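Local coordinates for protein anaphase-promoting complex subunit cut9 (Schizosaccharomyces pombe, PDB 2XPI) that serves as a TPR-repeat subunit of the anaphase-promoting complex, the ubiquitin ligase that controls progression through mitosis and the G1 phase, at residues 558-563 with 570-575; 575-580 with 584-589; 541-546 with 550-555. All coordinates share one frame; numbering follows the deposited sequence.

Interaction 1. Residues 558-563 with 570-575; sequences LVYLHK and ITHLHE
Y560 and H572 carry the contact, their rings meeting obliquely between helix 550-562 and helix 566-579. The evidence is compact: CE2 of Y560 lies 4.1 Å from CD2 of H572, and the same tyrosine carbon is equally near the imidazole NE2. The ring planes are inclined by only 27°, yet the ring centroids are 5.9 Å apart, so the two groups are nearly parallel but slid apart and barely overlap. This is therefore a glancing van der Waals contact, not a full stack. It depends on how the histidine is carried: with CG anti to the carbonyl carbon and beside the backbone N (chi1 -84°), the CD2–NE2 side of the imidazole is presented to the tyrosine. The other ring nitrogen, ND1, is engaged elsewhere, hydrogen-bonded to ND1 of H553, and that bond probably limits rotation of the imidazole. Deeper between the helices L573 loses some of its surface too, although its approach is looser. Its CD2 comes no nearer to CD1 of L561 than 5.0 Å, and L573 packs more directly on A557. Both segments belong to TPR 14, which turns from helix 550-562 into helix 566-579, and this contact joins the late part of the first helix to the middle of the second. V559 and Y560 also rest on I536 of helix 532-545, while K563 forms a salt bridge with D533. L558 and V559 touch R527 of helix 516-528, which places the pair among the last helices of the superhelix.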
# COMPACT_ATOMS: atom_id res chain seq x y z
N LEU A 558 15.82 -66.31 1.70
CA LEU A 558 16.42 -66.69 0.45
C LEU A 558 17.89 -67.03 0.67
O LEU A 558 18.40 -68.03 0.16
CB LEU A 558 16.25 -65.61 -0.61
CG LEU A 558 16.89 -66.01 -1.95
CD1 LEU A 558 16.52 -67.46 -2.33
CD2 LEU A 558 16.48 -65.04 -3.04
N VAL A 559 18.59 -66.20 1.43
CA VAL A 559 20.00 -66.48 1.67
C VAL A 559 20.17 -67.77 2.49
O VAL A 559 21.02 -68.61 2.16
CB VAL A 559 20.71 -65.29 2.34
CG1 VAL A 559 22.08 -65.70 2.83
CG2 VAL A 559 20.82 -64.16 1.37
N TYR A 560 19.36 -67.94 3.53
CA TYR A 560 19.51 -69.08 4.42
C TYR A 560 19.36 -70.41 3.70
O TYR A 560 20.16 -71.34 3.91
CB TYR A 560 18.58 -69.01 5.64
CG TYR A 560 19.23 -68.24 6.75
CD1 TYR A 560 20.47 -68.63 7.23
CD2 TYR A 560 18.64 -67.10 7.30
CE1 TYR A 560 21.10 -67.93 8.23
CE2 TYR A 560 19.27 -66.40 8.30
CZ TYR A 560 20.51 -66.82 8.77
OH TYR A 560 21.17 -66.14 9.76
N LEU A 561 18.35 -70.52 2.84
CA LEU A 561 18.23 -71.77 2.13
C LEU A 561 19.23 -71.90 0.99
O LEU A 561 19.36 -72.96 0.39
CB LEU A 561 16.78 -72.09 1.74
CG LEU A 561 16.00 -71.34 0.68
CD1 LEU A 561 14.62 -71.00 1.22
CD2 LEU A 561 16.77 -70.13 0.30
N HIS A 562 19.98 -70.84 0.72
CA HIS A 562 21.15 -70.96 -0.15
C HIS A 562 22.30 -71.54 0.65
O HIS A 562 23.09 -72.34 0.14
CB HIS A 562 21.57 -69.60 -0.71
CG HIS A 562 20.92 -69.28 -2.02
ND1 HIS A 562 20.26 -68.10 -2.25
CD2 HIS A 562 20.81 -70.01 -3.16
CE1 HIS A 562 19.78 -68.10 -3.48
NE2 HIS A 562 20.10 -69.25 -4.05
N LYS A 563 22.39 -71.12 1.91
CA LYS A 563 23.35 -71.69 2.83
C LYS A 563 22.94 -73.11 3.20
O LYS A 563 23.65 -73.80 3.92
CB LYS A 563 23.44 -70.83 4.09
CG LYS A 563 23.83 -69.41 3.79
CD LYS A 563 23.63 -68.53 5.02
CE LYS A 563 24.52 -69.00 6.14
NZ LYS A 563 25.92 -69.05 5.69
N ILE A 570 12.84 -70.72 7.55
CA ILE A 570 11.43 -70.88 7.89
C ILE A 570 10.91 -69.85 8.89
O ILE A 570 9.81 -69.32 8.71
CB ILE A 570 11.13 -72.32 8.40
CG1 ILE A 570 10.98 -73.27 7.22
CG2 ILE A 570 9.83 -72.35 9.18
CD1 ILE A 570 11.31 -74.69 7.55
N THR A 571 11.68 -69.56 9.93
CA THR A 571 11.24 -68.58 10.93
C THR A 571 11.18 -67.14 10.38
O THR A 571 10.35 -66.33 10.83
CB THR A 571 12.14 -68.64 12.18
OG1 THR A 571 13.50 -68.54 11.77
CG2 THR A 571 11.93 -69.97 12.92
N HIS A 572 12.04 -66.84 9.41
CA HIS A 572 12.07 -65.52 8.78
C HIS A 572 10.92 -65.34 7.80
O HIS A 572 10.41 -64.25 7.62
CB HIS A 572 13.41 -65.29 8.07
CG HIS A 572 14.50 -64.79 8.96
ND1 HIS A 572 14.64 -63.45 9.30
CD2 HIS A 572 15.49 -65.44 9.61
CE1 HIS A 572 15.68 -63.31 10.10
NE2 HIS A 572 16.21 -64.50 10.31
N LEU A 573 10.54 -66.44 7.15
CA LEU A 573 9.40 -66.42 6.23
C LEU A 573 8.11 -66.24 7.02
O LEU A 573 7.17 -65.59 6.55
CB LEU A 573 9.36 -67.72 5.41
CG LEU A 573 9.81 -67.66 3.94
CD1 LEU A 573 10.48 -66.35 3.61
CD2 LEU A 573 10.72 -68.85 3.56
N HIS A 574 8.06 -66.80 8.22
CA HIS A 574 6.93 -66.59 9.11
C HIS A 574 6.80 -65.12 9.52
O HIS A 574 5.69 -64.61 9.67
CB HIS A 574 7.01 -67.50 10.34
CG HIS A 574 6.66 -68.93 10.07
ND1 HIS A 574 5.44 -69.31 9.55
CD2 HIS A 574 7.36 -70.07 10.26
CE1 HIS A 574 5.41 -70.63 9.42
NE2 HIS A 574 6.57 -71.11 9.84
N GLU A 575 7.92 -64.43 9.70
CA GLU A 575 7.89 -62.99 9.97
C GLU A 575 7.34 -62.19 8.79
O GLU A 575 6.51 -61.30 8.98
CB GLU A 575 9.27 -62.46 10.37
CG GLU A 575 9.67 -62.75 11.80
CD GLU A 575 8.72 -62.13 12.81
OE1 GLU A 575 8.50 -62.76 13.87
OE2 GLU A 575 8.18 -61.02 12.55

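Interaction 2. Residues 575-580 with 584-589; sequences ESLAIS and IMASDL
Helix 584-592, the last helix of the chain, packs against the closing turn of TPR 14 through L577 and A586. The short helical segments 575-579 and 584-589 run nearly antiparallel, at 151° between their N-to-C directions, with axes 9.5 Å apart at closest approach. L577 and A586 also define the register, since their CA atoms are 6.6 Å apart. Of the two leucine methyls, CD2 does most of the touching: it lies 3.6 Å from CB of A586 and 3.7 Å from OG of S587, and so touches both the alanine methyl and the serine hydroxyl. CD1 lies 4.1 Å from the backbone O of A586. The torsions account for this division: CG is anti to the carbonyl carbon (chi1 -64°), and chi2 of 173° sets CD1 anti to CA, so that CD2 is the other branch, the one that meets A586 and S587.

The layout is the antiparallel helix pairing of a TPR superhelix, continued here by one helix beyond TPR 14. The small side chains of A586 and S576 meet as well, with CB of S576 4.1 Å from CB of A586. The hydroxyl of S576 is committed to the preceding helix, hydrogen-bonded to both O of A550 and OG1 of T554, so S576 joins three helices: its CB meets the last one and its OG the first of the repeat. OG of S587 is hydrogen-bonded to O of E583, just before the helix, and its contact with the leucine is van der Waals. S580 is the first residue to leave helical geometry, and the chain then reverses within the three residues before I584.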
# COMPACT_ATOMS: atom_id res chain seq x y z
N GLU A 575 7.92 -64.43 9.70
CA GLU A 575 7.89 -62.99 9.97
C GLU A 575 7.34 -62.19 8.79
O GLU A 575 6.51 -61.30 8.98
CB GLU A 575 9.27 -62.46 10.37
CG GLU A 575 9.67 -62.75 11.80
CD GLU A 575 8.72 -62.13 12.81
OE1 GLU A 575 8.50 -62.76 13.87
OE2 GLU A 575 8.18 -61.02 12.55
N SER A 576 7.81 -62.49 7.59
CA SER A 576 7.33 -61.81 6.39
C SER A 576 5.82 -61.93 6.29
O SER A 576 5.11 -60.92 6.28
CB SER A 576 7.94 -62.42 5.13
OG SER A 576 9.31 -62.12 5.02
N LEU A 577 5.34 -63.17 6.23
CA LEU A 577 3.92 -63.46 6.08
C LEU A 577 3.07 -62.91 7.21
O LEU A 577 1.85 -62.92 7.14
CB LEU A 577 3.72 -64.97 5.96
CG LEU A 577 4.38 -65.53 4.70
CD1 LEU A 577 4.32 -67.05 4.67
CD2 LEU A 577 3.74 -64.92 3.46
N ALA A 578 3.72 -62.44 8.27
CA ALA A 578 3.01 -61.82 9.37
C ALA A 578 2.89 -60.32 9.12
O ALA A 578 1.86 -59.71 9.40
CB ALA A 578 3.69 -62.10 10.68
N ILE A 579 3.95 -59.72 8.58
CA ILE A 579 3.91 -58.30 8.23
C ILE A 579 3.03 -58.06 7.01
O ILE A 579 2.43 -57.00 6.87
CB ILE A 579 5.33 -57.74 8.00
CG1 ILE A 579 6.13 -57.76 9.31
CG2 ILE A 579 5.27 -56.33 7.43
CD1 ILE A 579 7.48 -58.44 9.21
N SER A 580 2.96 -59.06 6.13
CA SER A 580 2.08 -59.02 4.96
C SER A 580 1.77 -60.44 4.52
O SER A 580 2.53 -61.04 3.75
CB SER A 580 2.73 -58.24 3.83
OG SER A 580 3.86 -58.93 3.32
N ILE A 584 3.16 -62.94 -2.52
CA ILE A 584 3.13 -64.14 -3.35
C ILE A 584 4.44 -64.93 -3.26
O ILE A 584 4.44 -66.16 -3.31
CB ILE A 584 2.80 -63.84 -4.85
N MET A 585 5.54 -64.21 -3.13
CA MET A 585 6.86 -64.82 -3.20
C MET A 585 7.30 -65.38 -1.86
O MET A 585 8.07 -66.34 -1.81
CB MET A 585 7.88 -63.80 -3.67
CG MET A 585 7.79 -62.50 -2.90
SD MET A 585 8.99 -61.33 -3.51
CE MET A 585 9.30 -62.08 -5.10
N ALA A 586 6.82 -64.77 -0.78
CA ALA A 586 7.13 -65.23 0.56
C ALA A 586 6.43 -66.56 0.83
O ALA A 586 6.95 -67.41 1.54
CB ALA A 586 6.71 -64.20 1.59
N SER A 587 5.25 -66.72 0.25
CA SER A 587 4.50 -67.97 0.37
C SER A 587 5.21 -69.10 -0.37
O SER A 587 5.27 -70.23 0.12
CB SER A 587 3.07 -67.80 -0.16
OG SER A 587 2.33 -66.90 0.65
N ASP A 588 5.75 -68.77 -1.54
CA ASP A 588 6.45 -69.75 -2.37
C ASP A 588 7.78 -70.18 -1.77
O ASP A 588 8.11 -71.36 -1.77
CB ASP A 588 6.67 -69.18 -3.78
CG ASP A 588 5.44 -69.30 -4.65
OD1 ASP A 588 4.42 -69.88 -4.18
OD2 ASP A 588 5.49 -68.83 -5.81
N LEU A 589 8.55 -69.22 -1.28
CA LEU A 589 9.80 -69.52 -0.63
C LEU A 589 9.53 -70.39 0.59
O LEU A 589 10.36 -71.22 0.96
CB LEU A 589 10.53 -68.24 -0.24
CG LEU A 589 11.80 -67.80 -0.99
CD1 LEU A 589 12.02 -68.60 -2.26
CD2 LEU A 589 11.74 -66.31 -1.28

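Interaction 3. Residues 541-546 with 550-555; sequences QGLLLS and ANVHTA
Both methyls of L543 come over one face of the imidazole of H553, the two side chains crossing at about a right angle. CG of L543 is anti to the backbone N (chi1 -171°), which sends both methyls towards the ring. CD2 sits over the ring, 3.9 Å from its centroid and 27° off the ring normal, a CH-pi contact displaced towards the rim. The other methyl, CD1, is on the same side of the ring plane but farther out, beside the CD2–NE2 rim, 3.6 Å from CD2 of H553. Closer to the backbone, CB of L543 packs 3.7 Å from CG2 of V552. H553 has CG anti to the carbonyl carbon (chi1 -84°), which swings the ring towards the leucine although its CB does not point there, while ND1 is taken up by H572. With an alanine here, L543 would probably lose the face beneath its methyls, opening a gap against them, and H572 its mate. The CA atoms of L543 and V552 are 6.4 Å apart, a close approach of consecutive helices, and the contact stitches TPR 13 to TPR 14 in the manner of adjoining repeats in a TPR superhelix.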
# COMPACT_ATOMS: atom_id res chain seq x y z
N GLN A 541 21.67 -55.84 9.32
CA GLN A 541 21.89 -54.48 9.73
C GLN A 541 20.82 -53.63 9.04
O GLN A 541 20.38 -52.61 9.57
CB GLN A 541 23.32 -54.05 9.38
CG GLN A 541 23.64 -52.60 9.71
CD GLN A 541 24.01 -52.41 11.16
OE1 GLN A 541 24.58 -53.32 11.78
NE2 GLN A 541 23.69 -51.24 11.73
N GLY A 542 20.38 -54.08 7.88
CA GLY A 542 19.24 -53.46 7.22
C GLY A 542 18.02 -53.59 8.10
O GLY A 542 17.43 -52.61 8.53
N LEU A 543 17.64 -54.83 8.38
CA LEU A 543 16.51 -55.16 9.23
C LEU A 543 16.49 -54.37 10.53
O LEU A 543 15.44 -54.00 11.02
CB LEU A 543 16.54 -56.66 9.55
CG LEU A 543 15.34 -57.30 10.24
CD1 LEU A 543 14.04 -56.92 9.57
CD2 LEU A 543 15.53 -58.79 10.23
N LEU A 544 17.68 -54.11 11.06
CA LEU A 544 17.83 -53.42 12.34
C LEU A 544 17.22 -52.05 12.26
O LEU A 544 16.33 -51.70 13.05
CB LEU A 544 19.31 -53.28 12.69
CG LEU A 544 19.76 -53.70 14.09
CD1 LEU A 544 21.01 -54.59 14.02
CD2 LEU A 544 19.98 -52.47 15.00
N LEU A 545 17.71 -51.28 11.29
CA LEU A 545 17.35 -49.88 11.10
C LEU A 545 15.89 -49.69 10.72
O LEU A 545 15.36 -48.59 10.79
CB LEU A 545 18.26 -49.23 10.05
CG LEU A 545 19.64 -48.70 10.43
CD1 LEU A 545 19.65 -48.21 11.88
CD2 LEU A 545 20.73 -49.72 10.20
N SER A 546 15.23 -50.77 10.30
CA SER A 546 13.81 -50.71 9.98
C SER A 546 13.10 -51.83 10.70
O SER A 546 13.17 -53.00 10.30
CB SER A 546 13.60 -50.86 8.48
OG SER A 546 13.83 -52.21 8.08
N ALA A 550 8.99 -56.75 5.57
CA ALA A 550 8.74 -58.11 5.13
C ALA A 550 9.71 -58.49 4.05
O ALA A 550 10.16 -59.64 3.98
CB ALA A 550 7.31 -58.25 4.64
N ASN A 551 10.06 -57.55 3.18
CA ASN A 551 10.95 -57.91 2.09
C ASN A 551 12.39 -58.27 2.51
O ASN A 551 12.99 -59.13 1.88
CB ASN A 551 10.94 -56.88 0.96
CG ASN A 551 11.68 -57.38 -0.28
OD1 ASN A 551 12.91 -57.25 -0.37
ND2 ASN A 551 10.94 -57.97 -1.22
N VAL A 552 12.93 -57.64 3.55
CA VAL A 552 14.27 -58.03 4.00
C VAL A 552 14.29 -59.35 4.80
O VAL A 552 15.32 -60.03 4.83
CB VAL A 552 15.10 -56.87 4.69
CG1 VAL A 552 14.29 -55.62 4.82
CG2 VAL A 552 15.65 -57.31 6.04
N HIS A 553 13.17 -59.73 5.39
CA HIS A 553 13.05 -61.06 6.02
C HIS A 553 13.03 -62.15 4.97
O HIS A 553 13.65 -63.21 5.14
CB HIS A 553 11.78 -61.17 6.84
CG HIS A 553 11.92 -60.63 8.22
ND1 HIS A 553 12.47 -61.36 9.25
CD2 HIS A 553 11.61 -59.42 8.74
CE1 HIS A 553 12.48 -60.63 10.35
NE2 HIS A 553 11.96 -59.45 10.07
N THR A 554 12.28 -61.91 3.90
CA THR A 554 12.23 -62.81 2.77
C THR A 554 13.63 -62.93 2.17
O THR A 554 14.10 -64.03 1.88
CB THR A 554 11.21 -62.31 1.71
OG1 THR A 554 9.90 -62.25 2.29
CG2 THR A 554 11.20 -63.21 0.47
N ALA A 555 14.31 -61.79 2.03
CA ALA A 555 15.68 -61.78 1.50
C ALA A 555 16.59 -62.68 2.32
O ALA A 555 17.34 -63.47 1.77
CB ALA A 555 16.23 -60.37 1.49

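Interactions 3, 1 and 2 follow one another along the last four helices, and they lie about 10 to 13 Å apart, centre to centre. Helix 550-562 serves interactions 3 and 1, helix 566-579 serves 1 and 2, and E575 is common to the latter two. Probable hydrogen bonds tie them together: ND1 of H572 is 3.0 Å from ND1 of H553, linking 1 to 3, and OG of S576 is 2.8 Å from O of A550, linking 2 to 3. Van der Waals packing joins 1 to 2, with CD2 of L573 3.5 Å from O of L589. Residues of all three segment pairs also touch the chain of another protein, probably hcn1, whose binding is assigned to TPR 8 and 10-13.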